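Long-range contact in 65 kDa virulence protein (Salmonella typhimurium, PDB 2GWM), which probably transfers ADP-ribose from NAD(+) to an arginine of host actin through this C-terminal toxin domain, blocking filament assembly: residues Lys156-Phe170 and Asn188-Asn200. Residues are numbered along the deposited sequence; the frame is centred on the assembly and turned at random.
Sequences KLKIESIVNCGSQDF and NRIKRIINMRVLN
A classic beta bulge, in which Glu160 and Ser161 both face Asn195, shifts by one residue the register of the antiparallel pairing of strands 156-164 and 192-198 in the mixed sheet of this ADP-ribosyltransferase domain. Asn195 O accepts twice in its own carbonyl plane, from Glu160 N at 2.9 Å and from Ser161 N at 3.2 Å. The extra residue shows how a bulge can redirect a side chain: Glu160 points toward the partner strand, where Arg197 grips its carboxylate side-on in a salt bridge through NE and NH2. Glu160 OE2 lies 2.8 Å from Arg197 NE, practically in the guanidinium plane, whereas the bond from Arg197 NH2 to OE1 is more bent (140°) and the two flat groups are turned 51° apart. A bend at chi3 (-51°) of Arg197 presents this NE edge, while NH1 reaches a second carboxylate, that of Glu129.

On the sheet face carrying Leu157, Ile159, Met196 and Val198, Ile159 and Met196 run side by side, and the Ile159 CD1 to Met196 CE approach of 3.4 Å is tight. Leu157 CD2 rests on Val198 CG2 at 3.6 Å. The Met196 side chain lies about 8 Å from that of Arg81, a predicted active-site residue. In the first turn of the helix that Ser167 caps, the Phe170 ring takes Ile190 CG2 at its edge, 3.8 Å from CZ, with Cys165 CA over one face. Arg192 sends its guanidinium to Thr122 and Asp86, while a water accepts from Arg192 NE and donates to Asn164 OD1 at 2.6 Å.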
# COMPACT_ATOMS: atom_id res chain seq x y z
N LYS A 156 -10.37 -4.19 -0.23
CA LYS A 156 -11.59 -3.44 -0.03
C LYS A 156 -11.61 -2.89 1.40
O LYS A 156 -11.41 -3.61 2.36
CB LYS A 156 -12.79 -4.33 -0.20
CG LYS A 156 -14.07 -3.63 -0.43
CD LYS A 156 -15.18 -4.63 -0.66
CE LYS A 156 -15.18 -5.28 -2.02
NZ LYS A 156 -16.30 -6.34 -2.16
N LEU A 157 -11.90 -1.62 1.48
CA LEU A 157 -12.03 -0.97 2.77
C LEU A 157 -13.23 -0.09 2.90
O LEU A 157 -13.64 0.60 1.98
CB LEU A 157 -10.86 -0.10 3.00
CG LEU A 157 -9.48 -0.75 2.80
CD1 LEU A 157 -9.05 -0.28 1.51
CD2 LEU A 157 -8.51 -0.36 3.85
N LYS A 158 -13.73 -0.11 4.10
CA LYS A 158 -14.87 0.72 4.49
C LYS A 158 -14.40 1.93 5.29
O LYS A 158 -13.57 1.81 6.16
CB LYS A 158 -15.82 -0.09 5.34
CG LYS A 158 -16.95 0.73 5.73
CD LYS A 158 -17.92 -0.00 6.58
CE LYS A 158 -19.20 0.85 6.75
NZ LYS A 158 -20.28 0.17 7.51
N ILE A 159 -14.93 3.10 4.92
CA ILE A 159 -14.67 4.36 5.62
C ILE A 159 -15.65 4.41 6.74
O ILE A 159 -16.87 4.56 6.51
CB ILE A 159 -14.93 5.57 4.68
CG1 ILE A 159 -14.14 5.46 3.35
CG2 ILE A 159 -14.66 6.86 5.42
CD1 ILE A 159 -12.72 5.23 3.51
N GLU A 160 -15.15 4.30 7.97
CA GLU A 160 -16.04 4.27 9.13
C GLU A 160 -16.24 5.65 9.78
O GLU A 160 -17.36 6.03 10.11
CB GLU A 160 -15.49 3.24 10.12
CG GLU A 160 -15.52 1.85 9.54
CD GLU A 160 -15.33 0.76 10.57
OE1 GLU A 160 -14.45 0.92 11.47
OE2 GLU A 160 -16.03 -0.26 10.44
N SER A 161 -15.17 6.40 9.98
CA SER A 161 -15.29 7.78 10.44
C SER A 161 -14.11 8.62 10.04
O SER A 161 -13.03 8.09 9.76
CB SER A 161 -15.46 7.83 11.95
OG SER A 161 -14.38 7.31 12.69
N ILE A 162 -14.33 9.93 10.02
CA ILE A 162 -13.32 10.90 9.68
C ILE A 162 -13.26 11.86 10.85
O ILE A 162 -14.33 12.31 11.35
CB ILE A 162 -13.60 11.67 8.36
CG1 ILE A 162 -13.79 10.70 7.17
CG2 ILE A 162 -12.46 12.67 8.10
CD1 ILE A 162 -15.16 10.31 6.84
N VAL A 163 -12.05 12.14 11.33
CA VAL A 163 -11.84 13.03 12.47
C VAL A 163 -10.93 14.12 11.99
O VAL A 163 -9.73 13.87 11.82
CB VAL A 163 -11.15 12.25 13.61
CG1 VAL A 163 -11.17 13.02 14.82
CG2 VAL A 163 -11.89 10.86 13.82
N ASN A 164 -11.48 15.33 11.77
CA ASN A 164 -10.71 16.48 11.36
C ASN A 164 -9.90 17.09 12.48
O ASN A 164 -10.26 17.02 13.66
CB ASN A 164 -11.61 17.51 10.74
CG ASN A 164 -12.22 17.04 9.46
OD1 ASN A 164 -11.66 16.25 8.74
ND2 ASN A 164 -13.34 17.62 9.11
N CYS A 165 -8.80 17.70 12.09
CA CYS A 165 -7.97 18.40 13.01
C CYS A 165 -8.75 19.47 13.82
O CYS A 165 -9.75 20.00 13.33
CB CYS A 165 -6.72 18.98 12.33
SG CYS A 165 -7.02 20.11 11.02
N GLY A 166 -8.26 19.77 15.02
CA GLY A 166 -8.70 20.92 15.76
C GLY A 166 -9.84 20.68 16.72
O GLY A 166 -10.63 21.63 16.95
N SER A 167 -9.92 19.51 17.31
CA SER A 167 -10.84 19.22 18.41
C SER A 167 -10.15 18.32 19.43
O SER A 167 -9.09 17.76 19.17
CB SER A 167 -12.06 18.51 17.93
OG SER A 167 -11.71 17.21 17.50
N GLN A 168 -10.73 18.21 20.61
CA GLN A 168 -10.22 17.27 21.58
C GLN A 168 -10.38 15.84 21.10
O GLN A 168 -9.58 14.99 21.40
CB GLN A 168 -10.87 17.46 22.98
CG GLN A 168 -10.25 16.63 24.07
CD GLN A 168 -8.76 16.78 24.20
OE1 GLN A 168 -8.23 17.86 23.98
NE2 GLN A 168 -8.09 15.72 24.69
N ASP A 169 -11.47 15.52 20.43
CA ASP A 169 -11.61 14.20 19.84
C ASP A 169 -10.44 13.86 18.94
O ASP A 169 -9.86 12.81 19.05
CB ASP A 169 -12.95 14.12 19.10
CG ASP A 169 -13.23 12.74 18.44
OD1 ASP A 169 -12.79 11.69 18.89
OD2 ASP A 169 -13.97 12.78 17.42
N PHE A 170 -10.11 14.79 18.06
CA PHE A 170 -8.94 14.59 17.20
C PHE A 170 -7.67 14.44 18.01
O PHE A 170 -6.85 13.56 17.76
CB PHE A 170 -8.83 15.73 16.24
CG PHE A 170 -7.56 15.78 15.44
CD1 PHE A 170 -7.47 15.04 14.27
CD2 PHE A 170 -6.51 16.56 15.82
CE1 PHE A 170 -6.30 15.17 13.49
CE2 PHE A 170 -5.41 16.68 15.06
CZ PHE A 170 -5.30 15.91 13.93
N ASN A 188 1.48 19.08 13.42
CA ASN A 188 0.64 20.20 13.02
C ASN A 188 0.24 20.13 11.54
O ASN A 188 -0.68 20.82 11.12
CB ASN A 188 1.25 21.53 13.35
CG ASN A 188 1.46 21.74 14.86
OD1 ASN A 188 2.51 22.24 15.28
ND2 ASN A 188 0.55 21.30 15.64
N ARG A 189 0.96 19.31 10.77
CA ARG A 189 0.66 19.07 9.35
C ARG A 189 -0.59 18.23 9.12
O ARG A 189 -1.13 18.20 8.03
CB ARG A 189 1.80 18.28 8.68
CG ARG A 189 3.11 19.03 8.65
CD ARG A 189 4.31 18.13 8.15
NE ARG A 189 3.96 17.54 6.87
CZ ARG A 189 4.24 16.30 6.44
NH1 ARG A 189 4.90 15.40 7.18
NH2 ARG A 189 3.82 15.96 5.22
N ILE A 190 -1.08 17.57 10.16
CA ILE A 190 -2.15 16.61 9.99
C ILE A 190 -3.48 17.29 9.89
O ILE A 190 -3.84 18.08 10.80
CB ILE A 190 -2.16 15.55 11.12
CG1 ILE A 190 -0.81 14.81 11.17
CG2 ILE A 190 -3.31 14.57 10.98
CD1 ILE A 190 -0.66 13.98 12.39
N LYS A 191 -4.23 16.95 8.84
CA LYS A 191 -5.53 17.51 8.63
C LYS A 191 -6.66 16.61 9.09
O LYS A 191 -7.72 17.07 9.53
CB LYS A 191 -5.72 17.81 7.15
CG LYS A 191 -7.00 18.55 6.84
CD LYS A 191 -6.68 19.58 5.73
CE LYS A 191 -7.72 20.66 5.65
NZ LYS A 191 -8.94 20.14 4.99
N ARG A 192 -6.44 15.31 9.06
CA ARG A 192 -7.49 14.38 9.39
C ARG A 192 -6.94 13.01 9.70
O ARG A 192 -5.85 12.62 9.25
CB ARG A 192 -8.48 14.30 8.23
CG ARG A 192 -7.84 13.58 7.05
CD ARG A 192 -8.74 13.59 5.83
NE ARG A 192 -9.03 14.90 5.26
CZ ARG A 192 -8.20 15.62 4.50
NH1 ARG A 192 -6.97 15.18 4.29
NH2 ARG A 192 -8.59 16.80 3.98
N ILE A 193 -7.70 12.30 10.49
CA ILE A 193 -7.62 10.87 10.68
C ILE A 193 -8.81 10.25 10.03
O ILE A 193 -9.93 10.70 10.21
CB ILE A 193 -7.55 10.47 12.22
CG1 ILE A 193 -6.38 11.14 12.92
CG2 ILE A 193 -7.58 8.93 12.40
CD1 ILE A 193 -6.58 11.16 14.42
N ILE A 194 -8.56 9.15 9.30
CA ILE A 194 -9.62 8.39 8.71
C ILE A 194 -9.52 7.02 9.31
O ILE A 194 -8.53 6.33 9.16
CB ILE A 194 -9.57 8.30 7.20
CG1 ILE A 194 -9.51 9.68 6.59
CG2 ILE A 194 -10.80 7.54 6.70
CD1 ILE A 194 -9.43 9.67 5.08
N ASN A 195 -10.59 6.61 10.00
CA ASN A 195 -10.76 5.28 10.58
C ASN A 195 -11.44 4.42 9.53
O ASN A 195 -12.56 4.71 9.10
CB ASN A 195 -11.58 5.35 11.87
CG ASN A 195 -10.93 6.21 12.91
OD1 ASN A 195 -11.52 7.25 13.37
ND2 ASN A 195 -9.78 5.77 13.35
N MET A 196 -10.77 3.35 9.17
CA MET A 196 -11.16 2.46 8.07
C MET A 196 -11.16 1.04 8.54
O MET A 196 -10.53 0.70 9.54
CB MET A 196 -10.12 2.48 6.92
CG MET A 196 -9.84 3.76 6.39
SD MET A 196 -8.78 3.58 4.99
CE MET A 196 -9.42 4.83 4.00
N ARG A 197 -11.79 0.15 7.75
CA ARG A 197 -11.79 -1.27 8.05
C ARG A 197 -11.62 -2.06 6.77
O ARG A 197 -12.33 -1.79 5.80
CB ARG A 197 -13.09 -1.68 8.73
CG ARG A 197 -13.12 -3.12 9.18
CD ARG A 197 -14.34 -3.43 10.07
NE ARG A 197 -14.45 -2.49 11.14
CZ ARG A 197 -13.77 -2.52 12.27
NH1 ARG A 197 -12.99 -3.54 12.58
NH2 ARG A 197 -13.87 -1.47 13.07
N VAL A 198 -10.67 -2.99 6.76
CA VAL A 198 -10.56 -3.90 5.59
C VAL A 198 -11.71 -4.90 5.63
O VAL A 198 -11.97 -5.48 6.67
CB VAL A 198 -9.19 -4.59 5.57
CG1 VAL A 198 -9.15 -5.68 4.47
CG2 VAL A 198 -8.09 -3.60 5.31
N LEU A 199 -12.44 -5.05 4.51
CA LEU A 199 -13.47 -6.07 4.37
C LEU A 199 -12.90 -7.30 3.71
O LEU A 199 -12.53 -7.23 2.55
CB LEU A 199 -14.67 -5.53 3.54
CG LEU A 199 -15.27 -4.23 4.05
CD1 LEU A 199 -16.34 -3.61 3.12
CD2 LEU A 199 -15.89 -4.45 5.42
N ASN A 200 -12.77 -8.39 4.46
CA ASN A 200 -12.27 -9.69 3.92
C ASN A 200 -13.27 -10.37 3.03
O ASN A 200 -14.45 -10.21 3.26
CB ASN A 200 -11.98 -10.64 5.06
CG ASN A 200 -10.88 -10.17 5.96
OD1 ASN A 200 -10.78 -10.69 7.10
ND2 ASN A 200 -10.08 -9.18 5.53
OXT ASN A 200 -12.91 -11.17 2.12
O HOH W 1 -10.38 -6.84 0.87
O HOH W 2 -11.65 15.72 6.17